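Heavy metal-binding domain-containing protein (Pediococcus pentosaceus, PDB 3QKB) is of unknown function but belongs to the DUF74 family, assembles from five chains and may bind heavy metals. Local coordinates at residues A[85-90]-A[97-102]. Residues are numbered along the deposited sequence; the frame is centred on the assembly and turned at random.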
ATOM      1  N   ASN A  85      -1.941  -6.951   0.840  1.00 30.91           N
ATOM      2  CA  ASN A  85      -0.547  -7.045   0.407  1.00 30.06           C
ATOM      3  C   ASN A  85      -0.382  -8.341  -0.372  1.00 29.80           C
ATOM      4  O   ASN A  85      -1.028  -9.344  -0.039  1.00 30.89           O
ATOM      5  CB  ASN A  85       0.407  -7.025   1.609  1.00 30.00           C
ATOM      6  CG  ASN A  85       0.329  -5.731   2.406  1.00 30.29           C
ATOM      7  OD1 ASN A  85      -0.425  -4.805   2.055  1.00 32.92           O
ATOM      8  ND2 ASN A  85       1.115  -5.653   3.478  1.00 30.64           N
ATOM      9  N   THR A  86       0.487  -8.324  -1.387  1.00 28.86           N
ATOM     10  CA  THR A  86       0.820  -9.502  -2.185  1.00 28.58           C
ATOM     11  C   THR A  86       2.332  -9.696  -2.261  1.00 28.25           C
ATOM     12  O   THR A  86       3.088  -8.719  -2.287  1.00 27.83           O
ATOM     13  CB  THR A  86       0.253  -9.385  -3.616  1.00 29.58           C
ATOM     14  OG1 THR A  86       0.481  -8.065  -4.125  1.00 28.81           O
ATOM     15  CG2 THR A  86      -1.214  -9.656  -3.628  1.00 30.00           C
ATOM     16  N   GLU A  87       2.769 -10.961  -2.290  1.00 28.73           N
ATOM     17  CA  GLU A  87       4.177 -11.313  -2.624  1.00 28.62           C
ATOM     18  C   GLU A  87       4.255 -12.485  -3.573  1.00 29.36           C
ATOM     19  O   GLU A  87       3.390 -13.381  -3.532  1.00 30.52           O
ATOM     20  CB  GLU A  87       4.977 -11.684  -1.373  1.00 28.88           C
ATOM     21  CG  GLU A  87       5.180 -10.550  -0.353  1.00 27.85           C
ATOM     22  CD  GLU A  87       4.141 -10.531   0.741  1.00 28.80           C
ATOM     23  OE1 GLU A  87       3.868 -11.597   1.342  1.00 29.39           O
ATOM     24  OE2 GLU A  87       3.621  -9.447   1.027  1.00 30.19           O
ATOM     25  N   VAL A  88       5.277 -12.473  -4.433  1.00 29.31           N
ATOM     26  CA  VAL A  88       5.654 -13.627  -5.231  1.00 30.50           C
ATOM     27  C   VAL A  88       6.992 -14.092  -4.724  1.00 31.23           C
ATOM     28  O   VAL A  88       8.005 -13.431  -4.945  1.00 31.35           O
ATOM     29  CB  VAL A  88       5.724 -13.298  -6.723  1.00 31.41           C
ATOM     30  CG1 VAL A  88       6.148 -14.543  -7.555  1.00 31.22           C
ATOM     31  CG2 VAL A  88       4.387 -12.779  -7.181  1.00 31.02           C
ATOM     32  N   VAL A  89       6.982 -15.227  -4.019  1.00 32.46           N
ATOM     33  CA  VAL A  89       8.155 -15.736  -3.320  1.00 33.32           C
ATOM     34  C   VAL A  89       8.911 -16.701  -4.226  1.00 35.49           C
ATOM     35  O   VAL A  89       8.311 -17.611  -4.796  1.00 35.89           O
ATOM     36  CB  VAL A  89       7.781 -16.443  -2.000  1.00 33.58           C
ATOM     37  CG1 VAL A  89       9.007 -16.936  -1.339  1.00 33.23           C
ATOM     38  CG2 VAL A  89       7.020 -15.492  -1.066  1.00 31.01           C
ATOM     39  N   GLU A  90      10.221 -16.473  -4.363  1.00 37.19           N
ATOM     40  CA  GLU A  90      11.063 -17.236  -5.273  1.00 39.88           C
ATOM     41  C   GLU A  90      11.846 -18.276  -4.463  1.00 41.83           C
ATOM     42  O   GLU A  90      12.229 -17.994  -3.340  1.00 43.37           O
ATOM     43  CB  GLU A  90      12.012 -16.311  -6.047  1.00 40.25           C
ATOM     44  CG  GLU A  90      11.303 -15.402  -7.083  1.00 42.30           C
ATOM     45  CD  GLU A  90      12.041 -14.058  -7.370  1.00 46.38           C
ATOM     46  OE1 GLU A  90      13.297 -14.004  -7.252  1.00 50.98           O
ATOM     47  OE2 GLU A  90      11.346 -13.049  -7.709  1.00 46.73           O
ATOM     48  N   PHE A  97       5.970 -19.624  -4.531  1.00 40.26           N
ATOM     49  CA  PHE A  97       4.739 -19.354  -3.771  1.00 39.25           C
ATOM     50  C   PHE A  97       4.133 -18.003  -4.118  1.00 37.54           C
ATOM     51  O   PHE A  97       4.853 -17.009  -4.273  1.00 36.39           O
ATOM     52  CB  PHE A  97       4.986 -19.395  -2.277  1.00 38.92           C
ATOM     53  CG  PHE A  97       5.642 -20.628  -1.815  1.00 41.02           C
ATOM     54  CD1 PHE A  97       4.896 -21.745  -1.505  1.00 42.82           C
ATOM     55  CD2 PHE A  97       7.026 -20.687  -1.688  1.00 40.95           C
ATOM     56  CE1 PHE A  97       5.519 -22.912  -1.075  1.00 45.58           C
ATOM     57  CE2 PHE A  97       7.655 -21.855  -1.256  1.00 42.73           C
ATOM     58  CZ  PHE A  97       6.905 -22.968  -0.960  1.00 44.71           C
ATOM     59  N   LEU A  98       2.800 -17.987  -4.240  1.00 37.62           N
ATOM     60  CA  LEU A  98       2.012 -16.778  -4.326  1.00 36.17           C
ATOM     61  C   LEU A  98       1.339 -16.595  -2.964  1.00 36.05           C
ATOM     62  O   LEU A  98       0.740 -17.498  -2.453  1.00 37.92           O
ATOM     63  CB  LEU A  98       0.970 -16.897  -5.444  1.00 37.04           C
ATOM     64  CG  LEU A  98       1.485 -17.205  -6.865  1.00 37.72           C
ATOM     65  CD1 LEU A  98       0.342 -17.145  -7.903  1.00 37.40           C
ATOM     66  CD2 LEU A  98       2.640 -16.267  -7.264  1.00 33.98           C
ATOM     67  N   VAL A  99       1.479 -15.415  -2.384  1.00 34.70           N
ATOM     68  CA  VAL A  99       0.992 -15.115  -1.045  1.00 34.27           C
ATOM     69  C   VAL A  99       0.148 -13.832  -1.096  1.00 33.89           C
ATOM     70  O   VAL A  99       0.588 -12.836  -1.675  1.00 33.33           O
ATOM     71  CB  VAL A  99       2.182 -14.886  -0.088  1.00 33.78           C
ATOM     72  CG1 VAL A  99       1.697 -14.533   1.372  1.00 32.39           C
ATOM     73  CG2 VAL A  99       3.125 -16.097  -0.135  1.00 33.41           C
ATOM     74  N   VAL A 100      -1.066 -13.894  -0.542  1.00 34.79           N
ATOM     75  CA  VAL A 100      -1.895 -12.712  -0.272  1.00 34.60           C
ATOM     76  C   VAL A 100      -2.042 -12.528   1.240  1.00 35.28           C
ATOM     77  O   VAL A 100      -2.241 -13.513   1.967  1.00 36.58           O
ATOM     78  CB  VAL A 100      -3.304 -12.858  -0.889  1.00 35.74           C
ATOM     79  CG1 VAL A 100      -4.256 -11.777  -0.332  1.00 34.60           C
ATOM     80  CG2 VAL A 100      -3.222 -12.772  -2.385  1.00 35.18           C
ATOM     81  N   HIS A 101      -1.924 -11.283   1.707  1.00 34.67           N
ATOM     82  CA  HIS A 101      -2.374 -10.904   3.043  1.00 35.38           C
ATOM     83  C   HIS A 101      -3.513  -9.952   2.889  1.00 36.06           C
ATOM     84  O   HIS A 101      -3.378  -8.966   2.178  1.00 35.81           O
ATOM     85  CB  HIS A 101      -1.269 -10.193   3.807  1.00 34.88           C
ATOM     86  CG  HIS A 101       0.055 -10.838   3.666  1.00 34.21           C
ATOM     87  ND1 HIS A 101       0.388 -11.982   4.351  1.00 34.83           N
ATOM     88  CD2 HIS A 101       1.120 -10.525   2.895  1.00 33.03           C
ATOM     89  CE1 HIS A 101       1.605 -12.349   4.002  1.00 37.03           C
ATOM     90  NE2 HIS A 101       2.068 -11.485   3.118  1.00 34.88           N
ATOM     91  N   GLY A 102      -4.624 -10.230   3.561  1.00 37.79           N
ATOM     92  CA  GLY A 102      -5.764  -9.297   3.627  1.00 38.56           C
ATOM     93  C   GLY A 102      -5.931  -8.777   5.044  1.00 39.27           C
ATOM     94  O   GLY A 102      -5.743  -9.536   6.003  1.00 40.34           O
TER
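Glu87 reaches diagonally over the neighbouring strand to His101, and this His-carboxylate hydrogen bond is the polar centre of the pairing between 85-90 and 97-102. His101 NE2 donates to Glu87 OE1 at 2.5 Å, on the syn lone pair, with carboxylate and imidazole planes only 30° apart. The Glu87 chain, bent at chi2 (94°), brings the carboxylate to the edge of the ring. The second ring nitrogen, ND1, is hydrogen-bonded to OG1 of Thr40, and Glu87 OE2 to OG1 of Thr86 of a second subunit, so ring and carboxylate are each gripped by two hydrogen bonds. With an alanine in place of Glu87, His101 NE2 would probably lose its acceptor across the hairpin, and Thr86 of the second subunit one of its hydrogen-bond partners.

Beneath this bond runs a regular antiparallel ladder. Asn85-His101, Glu87-Val99 and Val89-Phe97 are hydrogen-bonded pairs, each exchanging two backbone bonds, as in Glu87 N to Val99 O at 2.9 Å. On the face carrying Glu87 and His101, Val89 CG2 meets Val99 CG2 at 4.1 Å. On the opposite face Val88 lies alongside Leu98, CG2 to CD2 3.9 Å, and Thr86 alongside Val100.

These strands form a beta hairpin. Strand 31-44 flanks 97-102 on its other edge, Phe56 of helix 56-73 packs against Thr86, Leu98 and Val100, and Phe56 of the second subunit meets the His101 ring across the subunit interface.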